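Local coordinates for aminotransferase class I and II (Anaerococcus prevotii, PDB 4EMY), which binds pyridoxal 5'-phosphate and probably acts as a transaminase, as other members of its aminotransferase family do, at residues S59-L64 and H263-L268; S74-E79 and G301-Q306; D83-V88 and S103-P108; I222-Y227 and V254-M259. All blocks are in the same frame, centred on the assembly; numbering follows the deposited sequence.

How the contacts relate
Contacts 3 and 4 both reach the seven-stranded mixed sheet: contact 3 packs helix 82-93 on edge strand 101-107, and contact 4 joins neighbouring parallel strands 218-224 and 251-258. Their centres lie about 12 Å apart. Along the chain they come in series, and both are nested inside the loop closed by contact 1, contacts 1 and 2 themselves crossing. Contacts 1 and 2 have centres about 15 Å apart, touch through Leu268 and Thr302, and both meet the second subunit. The centres of contacts 2 and 3 are about 10 Å apart, and a backbone hydrogen bond joins Glu79 to Ala106. Contact 4 holds this subunit's cofactor, while contact 2 lends Tyr75 to the active site of the second subunit.

Contact 1 (S59-L64 and H263-L268); sequences SVYDRL and HTAYGL
Tyr61 reaches from its helix to the loop and makes the polar bond of the contact: OH donates to Thr264 O at 2.7 Å, in the carbonyl plane and on a lone pair. With CG anti to the carbonyl carbon (chi1 -67°), the ring is sent across to meet that oxygen at its edge. A tyrosine suits the place because a long flat spacer carries the hydroxyl to a buried carbonyl. Thr264 OG1 in turn donates to His263 O at 2.7 Å from above that carbonyl's plane, and is also hydrogen-bonded to Leu57 N.

Van der Waals packing flanks this bond. Val60 rests both methyls against His263 O, CG1 at 3.5 Å and CG2 at 3.4 Å, and CG2 also nears His263 CB. The apolar pair is Leu268 CD1 with Tyr61 CE1, 4.2 Å apart, the two side chains coming from opposite directions. A phenylalanine in place of Tyr61 would probably leave the buried Thr264 carbonyl without this donor, and the loop less firmly held.

Helix 58-66 is thereby fastened to the loop between strands 251-258 and 271-277, which also carries cofactor ligands. Helix 303-311 packs on Val60, Leu64 and His263, helix 315-345 lies beside Ser59 and Thr264, and Ile72 of the second subunit meets Leu64 and Leu268.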
loop_
_atom_site.group_PDB
_atom_site.type_symbol
_atom_site.label_atom_id
_atom_site.label_comp_id
_atom_site.label_asym_id
_atom_site.label_seq_id
_atom_site.Cartn_x
_atom_site.Cartn_y
_atom_site.Cartn_z
ATOM N N SER A 59 11.102 6.739 -21.715
ATOM C CA SER A 59 12.316 6.344 -21.001
ATOM C C SER A 59 12.011 5.581 -19.718
ATOM O O SER A 59 12.810 4.755 -19.287
ATOM C CB SER A 59 13.165 7.565 -20.675
ATOM O OG SER A 59 12.448 8.450 -19.836
ATOM N N VAL A 60 10.860 5.867 -19.112
ATOM C CA VAL A 60 10.374 5.108 -17.966
ATOM C C VAL A 60 9.765 3.771 -18.413
ATOM O O VAL A 60 10.262 2.710 -18.047
ATOM C CB VAL A 60 9.364 5.923 -17.124
ATOM C CG1 VAL A 60 8.851 5.105 -15.946
ATOM C CG2 VAL A 60 9.999 7.209 -16.623
ATOM N N TYR A 61 8.713 3.826 -19.224
ATOM C CA TYR A 61 7.964 2.617 -19.613
ATOM C C TYR A 61 8.646 1.651 -20.599
ATOM O O TYR A 61 8.227 0.492 -20.709
ATOM C CB TYR A 61 6.535 2.979 -20.044
ATOM C CG TYR A 61 5.747 3.499 -18.872
ATOM C CD1 TYR A 61 4.986 2.640 -18.087
ATOM C CD2 TYR A 61 5.819 4.844 -18.504
ATOM C CE1 TYR A 61 4.296 3.113 -16.987
ATOM C CE2 TYR A 61 5.135 5.325 -17.402
ATOM C CZ TYR A 61 4.376 4.456 -16.650
ATOM O OH TYR A 61 3.693 4.935 -15.560
ATOM N N ASP A 62 9.698 2.102 -21.283
ATOM C CA ASP A 62 10.529 1.193 -22.071
ATOM C C ASP A 62 11.242 0.184 -21.166
ATOM O O ASP A 62 11.373 -0.991 -21.518
ATOM C CB ASP A 62 11.555 1.947 -22.928
ATOM C CG ASP A 62 10.929 2.662 -24.119
ATOM O OD1 ASP A 62 9.871 2.215 -24.610
ATOM O OD2 ASP A 62 11.505 3.677 -24.564
ATOM N N ARG A 63 11.697 0.645 -20.004
ATOM C CA ARG A 63 12.372 -0.228 -19.042
ATOM C C ARG A 63 11.469 -1.359 -18.572
ATOM O O ARG A 63 11.901 -2.504 -18.495
ATOM C CB ARG A 63 12.881 0.565 -17.834
ATOM C CG ARG A 63 13.759 1.751 -18.188
ATOM C CD ARG A 63 14.933 1.372 -19.070
ATOM N NE ARG A 63 15.140 2.405 -20.081
ATOM C CZ ARG A 63 14.968 2.239 -21.391
ATOM N NH1 ARG A 63 14.610 1.062 -21.881
ATOM N NH2 ARG A 63 15.175 3.256 -22.215
ATOM N N LEU A 64 10.217 -1.028 -18.259
ATOM C CA LEU A 64 9.211 -2.027 -17.904
ATOM C C LEU A 64 8.992 -2.998 -19.064
ATOM O O LEU A 64 8.905 -4.207 -18.856
ATOM C CB LEU A 64 7.897 -1.348 -17.498
ATOM C CG LEU A 64 6.678 -2.225 -17.197
ATOM C CD1 LEU A 64 6.885 -3.061 -15.943
ATOM C CD2 LEU A 64 5.415 -1.385 -17.087
ATOM N N HIS A 263 8.360 10.546 -12.580
ATOM C CA HIS A 263 8.531 9.433 -13.515
ATOM C C HIS A 263 7.256 9.073 -14.220
ATOM O O HIS A 263 7.176 8.024 -14.865
ATOM C CB HIS A 263 9.129 8.223 -12.798
ATOM C CG HIS A 263 10.557 8.426 -12.367
ATOM N ND1 HIS A 263 10.916 9.356 -11.459
ATOM C CD2 HIS A 263 11.727 7.786 -12.757
ATOM C CE1 HIS A 263 12.245 9.314 -11.277
ATOM N NE2 HIS A 263 12.744 8.352 -12.074
ATOM N N THR A 264 6.262 9.960 -14.126
ATOM C CA THR A 264 4.937 9.746 -14.707
ATOM C C THR A 264 4.468 8.328 -14.396
ATOM O O THR A 264 4.091 7.576 -15.295
ATOM C CB THR A 264 4.894 10.039 -16.237
ATOM O OG1 THR A 264 5.843 9.225 -16.939
ATOM C CG2 THR A 264 5.197 11.497 -16.520
ATOM N N ALA A 265 4.508 7.973 -13.113
ATOM C CA ALA A 265 4.314 6.593 -12.666
ATOM C C ALA A 265 3.324 6.487 -11.501
ATOM O O ALA A 265 3.542 5.735 -10.547
ATOM C CB ALA A 265 5.655 5.986 -12.289
ATOM N N TYR A 266 2.233 7.240 -11.607
ATOM C CA TYR A 266 1.194 7.332 -10.581
ATOM C C TYR A 266 0.576 5.977 -10.245
ATOM O O TYR A 266 0.463 5.616 -9.066
ATOM C CB TYR A 266 0.074 8.288 -11.028
ATOM C CG TYR A 266 0.507 9.462 -11.889
ATOM C CD1 TYR A 266 0.561 10.755 -11.364
ATOM C CD2 TYR A 266 0.833 9.283 -13.241
ATOM C CE1 TYR A 266 0.948 11.828 -12.153
ATOM C CE2 TYR A 266 1.221 10.352 -14.037
ATOM C CZ TYR A 266 1.278 11.620 -13.494
ATOM O OH TYR A 266 1.662 12.670 -14.290
ATOM N N GLY A 267 0.179 5.242 -11.283
ATOM C CA GLY A 267 -0.540 3.973 -11.137
ATOM C C GLY A 267 0.350 2.803 -10.788
ATOM O O GLY A 267 -0.126 1.680 -10.611
ATOM N N LEU A 268 1.649 3.075 -10.700
ATOM C CA LEU A 268 2.635 2.099 -10.264
ATOM C C LEU A 268 2.917 2.164 -8.760
ATOM O O LEU A 268 3.586 1.290 -8.222
ATOM C CB LEU A 268 3.929 2.269 -11.049
ATOM C CG LEU A 268 3.985 1.472 -12.338
ATOM C CD1 LEU A 268 5.226 1.850 -13.127
ATOM C CD2 LEU A 268 3.971 -0.010 -12.008
#

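Contact 2 (S74-E79 and G301-Q306); sequences SYAPIE and GTHAAQ. With PLP (pyridoxal-5'-phosphate), chain F.
His303 is gripped by Ser74 at the edge of its imidazole and by Ala76 over one face. ND1 donates to Ser74 O at 2.8 Å, with an N-H...acceptor angle of 130° and the oxygen tilted out of the ring plane; it also donates to Ser74 OG at 3.2 Å, almost exactly in that plane. Turning CG away from the backbone N (chi1 -155°) swings the ring out from the first turn of helix 303-311 toward this pair of oxygens. Its far nitrogen, NE2, bonds to Glu81, so both ring nitrogens have partners and the ring's rotation is fixed. A leucine in its place would probably leave Ser74 O and Glu81 without this partner and the loop after helix 69-73 less firmly held to helix 303-311.

That loop, between helices 69-73 and 82-93, lies at the dimer interface. The arm holding Tyr75 reaches over to the second subunit, where Tyr75 OH donates at 2.6 Å to O1P of the cofactor bound there; Lys261 of the second subunit bonds to the same hydroxyl. A tyrosine shared in this way across the dimer interface recurs among aminotransferases of this family.

Ala76 is small enough to lie flush on the imidazole: its CA sits 3.8 Å above the ring plane, over the centre, and its CB approaches His303 CD2 at 3.5 Å. The same methyl meets Gln306 OE1 at 3.7 Å, although that oxygen takes its hydrogen bond from Glu81 N. Ser74 OG has a second bond, to Ser70 O of the preceding helix.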
loop_
_atom_site.group_PDB
_atom_site.type_symbol
_atom_site.label_atom_id
_atom_site.label_comp_id
_atom_site.label_asym_id
_atom_site.label_seq_id
_atom_site.Cartn_x
_atom_site.Cartn_y
_atom_site.Cartn_z
ATOM N N SER A 74 8.256 -11.115 -8.861
ATOM C CA SER A 74 8.751 -11.471 -7.516
ATOM C C SER A 74 8.520 -10.398 -6.448
ATOM O O SER A 74 8.446 -9.209 -6.756
ATOM C CB SER A 74 10.240 -11.805 -7.583
ATOM O OG SER A 74 10.976 -10.718 -8.124
ATOM N N TYR A 75 8.416 -10.824 -5.191
ATOM C CA TYR A 75 8.236 -9.889 -4.082
ATOM C C TYR A 75 9.442 -8.958 -3.946
ATOM O O TYR A 75 10.579 -9.350 -4.216
ATOM C CB TYR A 75 8.009 -10.628 -2.756
ATOM C CG TYR A 75 6.600 -11.155 -2.523
ATOM C CD1 TYR A 75 5.492 -10.296 -2.529
ATOM C CD2 TYR A 75 6.380 -12.506 -2.256
ATOM C CE1 TYR A 75 4.212 -10.777 -2.303
ATOM C CE2 TYR A 75 5.106 -12.993 -2.032
ATOM C CZ TYR A 75 4.031 -12.130 -2.059
ATOM O OH TYR A 75 2.767 -12.620 -1.836
ATOM N N ALA A 76 9.188 -7.717 -3.550
ATOM C CA ALA A 76 10.275 -6.820 -3.213
ATOM C C ALA A 76 10.593 -6.983 -1.718
ATOM O O ALA A 76 9.706 -7.329 -0.935
ATOM C CB ALA A 76 9.895 -5.388 -3.545
ATOM N N PRO A 77 11.861 -6.774 -1.318
ATOM C CA PRO A 77 12.143 -6.779 0.117
ATOM C C PRO A 77 11.273 -5.752 0.829
ATOM O O PRO A 77 10.880 -4.757 0.206
ATOM C CB PRO A 77 13.622 -6.386 0.204
ATOM C CG PRO A 77 14.112 -6.227 -1.199
ATOM C CD PRO A 77 13.091 -6.799 -2.125
ATOM N N ILE A 78 10.960 -6.006 2.102
ATOM C CA ILE A 78 10.099 -5.122 2.902
ATOM C C ILE A 78 10.469 -3.664 2.654
ATOM O O ILE A 78 9.627 -2.843 2.302
ATOM C CB ILE A 78 10.242 -5.341 4.446
ATOM C CG1 ILE A 78 10.347 -6.820 4.846
ATOM C CG2 ILE A 78 9.124 -4.624 5.192
ATOM C CD1 ILE A 78 9.035 -7.564 4.920
ATOM N N GLU A 79 11.750 -3.369 2.847
ATOM C CA GLU A 79 12.249 -2.005 2.885
ATOM C C GLU A 79 12.377 -1.413 1.493
ATOM O O GLU A 79 12.478 -0.195 1.336
ATOM C CB GLU A 79 13.599 -1.968 3.607
ATOM C CG GLU A 79 13.516 -2.192 5.114
ATOM C CD GLU A 79 13.563 -3.659 5.533
ATOM O OE1 GLU A 79 13.580 -4.554 4.656
ATOM O OE2 GLU A 79 13.588 -3.913 6.764
ATOM N N GLY A 301 6.605 -3.161 -1.752
ATOM C CA GLY A 301 6.337 -2.218 -2.834
ATOM C C GLY A 301 6.110 -2.877 -4.169
ATOM O O GLY A 301 6.306 -4.081 -4.321
ATOM N N THR A 302 5.675 -2.079 -5.137
ATOM C CA THR A 302 5.507 -2.547 -6.508
ATOM C C THR A 302 6.897 -2.818 -7.047
ATOM O O THR A 302 7.647 -1.884 -7.336
ATOM C CB THR A 302 4.810 -1.493 -7.391
ATOM O OG1 THR A 302 3.707 -0.918 -6.675
ATOM C CG2 THR A 302 4.308 -2.109 -8.689
ATOM N N HIS A 303 7.245 -4.092 -7.165
ATOM C CA HIS A 303 8.609 -4.463 -7.512
ATOM C C HIS A 303 9.067 -3.899 -8.844
ATOM O O HIS A 303 10.163 -3.346 -8.923
ATOM C CB HIS A 303 8.825 -5.970 -7.390
ATOM C CG HIS A 303 10.264 -6.364 -7.135
ATOM N ND1 HIS A 303 10.709 -7.621 -7.300
ATOM C CD2 HIS A 303 11.368 -5.609 -6.737
ATOM C CE1 HIS A 303 12.023 -7.673 -7.016
ATOM N NE2 HIS A 303 12.423 -6.441 -6.666
ATOM N N ALA A 304 8.238 -3.979 -9.884
ATOM C CA ALA A 304 8.638 -3.446 -11.196
ATOM C C ALA A 304 9.118 -1.993 -11.136
ATOM O O ALA A 304 10.131 -1.646 -11.753
ATOM C CB ALA A 304 7.525 -3.604 -12.227
ATOM N N ALA A 305 8.400 -1.161 -10.379
ATOM C CA ALA A 305 8.713 0.264 -10.266
ATOM C C ALA A 305 10.082 0.521 -9.623
ATOM O O ALA A 305 10.806 1.447 -10.013
ATOM C CB ALA A 305 7.621 0.980 -9.494
ATOM N N GLN A 306 10.436 -0.304 -8.643
ATOM C CA GLN A 306 11.722 -0.183 -7.975
ATOM C C GLN A 306 12.845 -0.518 -8.935
ATOM O O GLN A 306 13.852 0.177 -8.991
ATOM C CB GLN A 306 11.785 -1.091 -6.751
ATOM C CG GLN A 306 10.797 -0.722 -5.664
ATOM C CD GLN A 306 10.948 -1.567 -4.414
ATOM O OE1 GLN A 306 11.873 -2.375 -4.290
ATOM N NE2 GLN A 306 10.036 -1.373 -3.466
HETATM N N1 PLP F . -2.101 -14.383 3.450
HETATM C C2 PLP F . -1.359 -15.532 3.682
HETATM C C2A PLP F . -1.914 -16.618 4.552
HETATM C C3 PLP F . -0.102 -15.680 3.102
HETATM O O3 PLP F . 0.660 -16.801 3.309
HETATM C C4 PLP F . 0.407 -14.669 2.303
HETATM C C4A PLP F . 1.899 -14.591 2.157
HETATM O O4A PLP F . 2.447 -15.177 1.223
HETATM C C5 PLP F . -0.349 -13.522 2.067
HETATM C C6 PLP F . -1.607 -13.376 2.647
HETATM C C5A PLP F . 0.250 -12.437 1.198
HETATM O O4P PLP F . -0.724 -11.719 0.491
HETATM P P PLP F . -0.234 -10.524 -0.439
HETATM O O1P PLP F . 1.102 -10.853 -1.048
HETATM O O2P PLP F . -0.135 -9.238 0.330
HETATM O O3P PLP F . -1.285 -10.412 -1.506
#

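Contact 3 (D83-V88 and S103-P108); sequences DYRKIV and SAIATP
Arg85 reaches across to the edge strand and puts its NE on Ala104 O at 2.6 Å. The N-H...acceptor angle is 154°; NE approaches nearly along the C=O axis, and the oxygen lies a little out of the guanidinium plane. The path that gets it there has CG anti to the carbonyl carbon, an extended second torsion and then a bend at chi3 of 75°, which turns the guanidinium toward Ala104 O and Ser103 OG. With the head so placed, NH2 makes a weak bond to Ser103 OG at 3.1 Å. That hydroxyl bonds as well to Glu287 of helix 280-297, with which NH2 also forms a long, weak ion pair.

Tyr84 leaves the helix roughly at right angles to Arg85. Its CG points away from the backbone N, a setting that carries the ring to Ala106, where CE2 meets Ala106 CB at 3.8 Å. Val88 CG2 lies over one face of the Tyr84 ring, 3.7 Å above its plane and toward the rim, and Val88 CG1 touches Ala104 CB at 4.3 Å. The tyrosine hydroxyl finds its partners on Gly271 O and Ser270 OG. Alanines suit positions 104 and 106: their methyls let helix 82-93 approach strand 101-107 to an axis distance of 7.6 Å, where it crosses at 119°.

The pairing is thus part apolar and part polar: aliphatic and aromatic groups close the interface, while one arginine donates to a carbonyl of the strand that is outermost within this chain, and its charge is probably balanced in part by Glu287.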
loop_
_atom_site.group_PDB
_atom_site.type_symbol
_atom_site.label_atom_id
_atom_site.label_comp_id
_atom_site.label_asym_id
_atom_site.label_seq_id
_atom_site.Cartn_x
_atom_site.Cartn_y
_atom_site.Cartn_z
ATOM N N ASP A 83 19.412 -1.464 -3.808
ATOM C CA ASP A 83 19.807 -0.438 -4.770
ATOM C C ASP A 83 18.776 0.671 -4.963
ATOM O O ASP A 83 19.143 1.838 -5.086
ATOM C CB ASP A 83 20.161 -1.076 -6.106
ATOM C CG ASP A 83 21.523 -1.752 -6.088
ATOM O OD1 ASP A 83 22.009 -2.100 -7.188
ATOM O OD2 ASP A 83 22.106 -1.932 -4.986
ATOM N N TYR A 84 17.494 0.309 -5.000
ATOM C CA TYR A 84 16.400 1.295 -4.990
ATOM C C TYR A 84 16.546 2.300 -3.843
ATOM O O TYR A 84 16.528 3.507 -4.080
ATOM C CB TYR A 84 15.033 0.601 -4.909
ATOM C CG TYR A 84 13.818 1.519 -4.790
ATOM C CD1 TYR A 84 13.154 1.981 -5.933
ATOM C CD2 TYR A 84 13.310 1.893 -3.534
ATOM C CE1 TYR A 84 12.033 2.795 -5.831
ATOM C CE2 TYR A 84 12.194 2.711 -3.421
ATOM C CZ TYR A 84 11.560 3.160 -4.567
ATOM O OH TYR A 84 10.445 3.970 -4.472
ATOM N N ARG A 85 16.701 1.808 -2.614
ATOM C CA ARG A 85 16.884 2.687 -1.453
ATOM C C ARG A 85 18.065 3.641 -1.653
ATOM O O ARG A 85 17.943 4.847 -1.419
ATOM C CB ARG A 85 17.059 1.882 -0.164
ATOM C CG ARG A 85 15.891 0.973 0.154
ATOM C CD ARG A 85 16.256 -0.023 1.227
ATOM N NE ARG A 85 16.291 0.610 2.540
ATOM C CZ ARG A 85 16.628 -0.011 3.666
ATOM N NH1 ARG A 85 16.972 -1.288 3.647
ATOM N NH2 ARG A 85 16.624 0.647 4.811
ATOM N N LYS A 86 19.193 3.102 -2.097
ATOM C CA LYS A 86 20.368 3.916 -2.368
ATOM C C LYS A 86 20.095 4.961 -3.466
ATOM O O LYS A 86 20.370 6.146 -3.274
ATOM C CB LYS A 86 21.557 3.024 -2.744
ATOM C CG LYS A 86 22.894 3.747 -2.799
ATOM C CD LYS A 86 23.899 3.010 -3.676
ATOM C CE LYS A 86 25.200 3.791 -3.828
ATOM N NZ LYS A 86 25.045 4.975 -4.717
ATOM N N ILE A 87 19.543 4.521 -4.599
ATOM C CA ILE A 87 19.310 5.402 -5.750
ATOM C C ILE A 87 18.243 6.473 -5.479
ATOM O O ILE A 87 18.308 7.563 -6.047
ATOM C CB ILE A 87 19.030 4.599 -7.040
ATOM C CG1 ILE A 87 20.305 3.875 -7.485
ATOM C CG2 ILE A 87 18.536 5.497 -8.165
ATOM C CD1 ILE A 87 20.060 2.638 -8.318
ATOM N N VAL A 88 17.283 6.174 -4.602
ATOM C CA VAL A 88 16.345 7.192 -4.099
ATOM C C VAL A 88 17.106 8.357 -3.458
ATOM O O VAL A 88 16.914 9.515 -3.832
ATOM C CB VAL A 88 15.321 6.609 -3.092
ATOM C CG1 VAL A 88 14.580 7.717 -2.360
ATOM C CG2 VAL A 88 14.308 5.718 -3.797
ATOM N N SER A 103 18.450 7.033 5.709
ATOM C CA SER A 103 17.856 5.784 5.228
ATOM C C SER A 103 16.541 6.006 4.494
ATOM O O SER A 103 15.776 6.905 4.827
ATOM C CB SER A 103 17.650 4.799 6.376
ATOM O OG SER A 103 17.392 3.503 5.872
ATOM N N ALA A 104 16.302 5.168 3.486
ATOM C CA ALA A 104 15.105 5.226 2.655
ATOM C C ALA A 104 14.354 3.909 2.758
ATOM O O ALA A 104 14.968 2.845 2.789
ATOM C CB ALA A 104 15.493 5.505 1.216
ATOM N N ILE A 105 13.028 3.992 2.845
ATOM C CA ILE A 105 12.155 2.814 2.886
ATOM C C ILE A 105 11.039 2.952 1.854
ATOM O O ILE A 105 10.240 3.896 1.916
ATOM C CB ILE A 105 11.533 2.589 4.285
ATOM C CG1 ILE A 105 12.556 1.984 5.244
ATOM C CG2 ILE A 105 10.345 1.636 4.213
ATOM C CD1 ILE A 105 13.317 2.996 6.061
ATOM N N ALA A 106 10.992 2.006 0.915
ATOM C CA ALA A 106 9.964 1.978 -0.126
ATOM C C ALA A 106 8.558 2.058 0.458
ATOM O O ALA A 106 8.246 1.387 1.440
ATOM C CB ALA A 106 10.111 0.734 -0.986
ATOM N N THR A 107 7.726 2.894 -0.154
ATOM C CA THR A 107 6.342 3.098 0.269
ATOM C C THR A 107 5.394 3.102 -0.940
ATOM O O THR A 107 5.828 3.360 -2.072
ATOM C CB THR A 107 6.185 4.438 1.007
ATOM O OG1 THR A 107 6.779 5.482 0.226
ATOM C CG2 THR A 107 6.821 4.386 2.422
ATOM N N PRO A 108 4.093 2.815 -0.717
ATOM C CA PRO A 108 3.191 2.918 -1.868
ATOM C C PRO A 108 2.970 4.396 -2.207
ATOM O O PRO A 108 2.138 5.075 -1.586
ATOM C CB PRO A 108 1.914 2.222 -1.384
ATOM C CG PRO A 108 1.951 2.332 0.108
ATOM C CD PRO A 108 3.390 2.429 0.522
#

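Contact 4 (I222-Y227 and V254-M259); sequences IVDVAY and VVAFSM. With PLP (pyridoxal-5'-phosphate), chain E.
Part of the cofactor site, in the large domain of the fold-type-I pyridoxal phosphate enzymes, is built at the C-terminal ends of two neighbouring parallel strands, Ile222 pairing with Val254, Val223 with Val255 and Asp224 with Ala256. Val223 N donates to Val254 O at 3.0 Å, Ala256 N to Val223 O at 2.8 Å, and Val225 N to Ala256 O at 3.2 Å, a run of bonds typical of parallel pairing. Beta-branched residues such as Ile222, Val223, Val254 and Val255 fit these extended backbones. Just beyond, Val225 CG2 meets Val255 CG1 at 3.5 Å, the two side chains crossing at about a right angle.

The carboxyl ends of the strands carry the cofactor's ligands. Asp224, its CG anti to the backbone N (chi1 -167°), sets OD2 2.5 Å from N1 of the pyridine, the position an aspartate holds throughout this family; Tyr138 bonds to the same oxygen and helps to fix it. Tyr227 brings its OH to O3 at 2.6 Å, with O3 at the ring's edge and in its plane. Ser258 OG donates to phosphate O2P at 2.6 Å and accepts from Ser260 N. The two segments are further joined by a water that donates to both Ala226 O and Ser258 O.

Within the sheet, strand 218-224 is flanked by strand 179-184 and strand 251-258, and the latter turns its other edge to antiparallel strand 271-277. Helix 109-121 packs against the face bearing Ile222, Asp224 and Ala256, whereas Leu92 of helix 82-93 touches Val225 and Val255.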
loop_
_atom_site.group_PDB
_atom_site.type_symbol
_atom_site.label_atom_id
_atom_site.label_comp_id
_atom_site.label_asym_id
_atom_site.label_seq_id
_atom_site.Cartn_x
_atom_site.Cartn_y
_atom_site.Cartn_z
ATOM N N ILE A 222 8.243 16.922 8.491
ATOM C CA ILE A 222 7.860 16.158 7.302
ATOM C C ILE A 222 7.869 17.076 6.078
ATOM O O ILE A 222 7.206 18.115 6.070
ATOM C CB ILE A 222 6.425 15.598 7.428
ATOM C CG1 ILE A 222 6.115 15.112 8.859
ATOM C CG2 ILE A 222 6.123 14.603 6.301
ATOM C CD1 ILE A 222 6.432 13.663 9.131
ATOM N N VAL A 223 8.608 16.697 5.041
ATOM C CA VAL A 223 8.648 17.504 3.826
ATOM C C VAL A 223 8.123 16.696 2.654
ATOM O O VAL A 223 8.688 15.658 2.309
ATOM C CB VAL A 223 10.064 18.027 3.507
ATOM C CG1 VAL A 223 9.983 19.208 2.555
ATOM C CG2 VAL A 223 10.779 18.453 4.774
ATOM N N ASP A 224 7.033 17.171 2.055
ATOM C CA ASP A 224 6.429 16.501 0.900
ATOM C C ASP A 224 7.037 17.051 -0.380
ATOM O O ASP A 224 6.686 18.145 -0.832
ATOM C CB ASP A 224 4.905 16.679 0.906
ATOM C CG ASP A 224 4.177 15.751 -0.082
ATOM O OD1 ASP A 224 4.810 15.156 -0.981
ATOM O OD2 ASP A 224 2.942 15.620 0.042
ATOM N N VAL A 225 7.952 16.286 -0.962
ATOM C CA VAL A 225 8.676 16.752 -2.135
ATOM C C VAL A 225 8.273 15.992 -3.399
ATOM O O VAL A 225 9.114 15.662 -4.238
ATOM C CB VAL A 225 10.201 16.727 -1.904
ATOM C CG1 VAL A 225 10.567 17.636 -0.743
ATOM C CG2 VAL A 225 10.698 15.314 -1.639
ATOM N N ALA A 226 6.976 15.724 -3.534
ATOM C CA ALA A 226 6.452 15.040 -4.712
ATOM C C ALA A 226 6.698 15.814 -6.018
ATOM O O ALA A 226 7.047 15.224 -7.037
ATOM C CB ALA A 226 4.971 14.755 -4.530
ATOM N N TYR A 227 6.525 17.133 -5.980
ATOM C CA TYR A 227 6.666 17.968 -7.172
ATOM C C TYR A 227 8.049 18.607 -7.261
ATOM O O TYR A 227 8.223 19.646 -7.901
ATOM C CB TYR A 227 5.579 19.045 -7.215
ATOM C CG TYR A 227 4.170 18.507 -7.124
ATOM C CD1 TYR A 227 3.508 18.009 -8.256
ATOM C CD2 TYR A 227 3.493 18.501 -5.912
ATOM C CE1 TYR A 227 2.214 17.513 -8.168
ATOM C CE2 TYR A 227 2.201 18.014 -5.816
ATOM C CZ TYR A 227 1.568 17.521 -6.937
ATOM O OH TYR A 227 0.288 17.037 -6.818
ATOM N N VAL A 254 11.685 13.637 8.084
ATOM C CA VAL A 254 11.256 12.632 7.109
ATOM C C VAL A 254 10.868 13.328 5.809
ATOM O O VAL A 254 9.965 14.169 5.785
ATOM C CB VAL A 254 10.074 11.769 7.602
ATOM C CG1 VAL A 254 9.789 10.648 6.609
ATOM C CG2 VAL A 254 10.360 11.186 8.977
ATOM N N VAL A 255 11.567 12.980 4.735
ATOM C CA VAL A 255 11.286 13.543 3.424
ATOM C C VAL A 255 10.455 12.528 2.645
ATOM O O VAL A 255 10.848 11.370 2.519
ATOM C CB VAL A 255 12.593 13.936 2.691
ATOM C CG1 VAL A 255 12.354 14.197 1.214
ATOM C CG2 VAL A 255 13.207 15.170 3.336
ATOM N N ALA A 256 9.291 12.956 2.156
ATOM C CA ALA A 256 8.402 12.065 1.406
ATOM C C ALA A 256 8.671 12.130 -0.101
ATOM O O ALA A 256 8.288 13.091 -0.774
ATOM C CB ALA A 256 6.940 12.359 1.722
ATOM N N PHE A 257 9.330 11.094 -0.610
ATOM C CA PHE A 257 9.707 11.006 -2.018
ATOM C C PHE A 257 8.675 10.241 -2.848
ATOM O O PHE A 257 8.066 9.295 -2.363
ATOM C CB PHE A 257 11.079 10.341 -2.123
ATOM C CG PHE A 257 11.418 9.859 -3.498
ATOM C CD1 PHE A 257 11.957 10.726 -4.439
ATOM C CD2 PHE A 257 11.201 8.532 -3.855
ATOM C CE1 PHE A 257 12.267 10.277 -5.713
ATOM C CE2 PHE A 257 11.506 8.078 -5.129
ATOM C CZ PHE A 257 12.042 8.951 -6.058
ATOM N N SER A 258 8.483 10.645 -4.099
ATOM C CA SER A 258 7.543 9.953 -4.990
ATOM C C SER A 258 8.010 9.853 -6.449
ATOM O O SER A 258 8.593 10.793 -7.001
ATOM C CB SER A 258 6.171 10.624 -4.947
ATOM O OG SER A 258 5.229 9.901 -5.718
HETATM N N MSE A 259 7.739 8.706 -7.065
HETATM C CA MSE A 259 7.973 8.537 -8.496
HETATM C C MSE A 259 6.760 8.955 -9.312
HETATM O O MSE A 259 6.845 9.068 -10.548
HETATM C CB MSE A 259 8.326 7.091 -8.827
HETATM C CG MSE A 259 9.764 6.750 -8.602
HETATM SE SE MSE A 259 10.011 4.840 -8.751
HETATM C CE MSE A 259 10.292 4.704 -10.699
HETATM N N1 PLP E . 1.699 14.794 -1.976
HETATM C C2 PLP E . 1.077 15.858 -2.606
HETATM C C2A PLP E . 1.257 17.252 -2.083
HETATM C C3 PLP E . 0.291 15.649 -3.736
HETATM O O3 PLP E . -0.319 16.701 -4.350
HETATM C C4 PLP E . 0.100 14.381 -4.242
HETATM C C4A PLP E . -1.230 14.119 -4.894
HETATM O O4A PLP E . -1.355 14.159 -6.121
HETATM C C5 PLP E . 0.736 13.312 -3.610
HETATM C C6 PLP E . 1.528 13.520 -2.474
HETATM C C5A PLP E . 0.518 11.909 -4.156
HETATM O O4P PLP E . 1.660 11.090 -4.053
HETATM P P PLP E . 1.500 9.571 -4.527
HETATM O O1P PLP E . 0.944 8.817 -3.349
HETATM O O2P PLP E . 2.857 9.072 -4.971
HETATM O O3P PLP E . 0.523 9.465 -5.671
HETATM O O HOH W 1 7.189 12.571 -8.233
#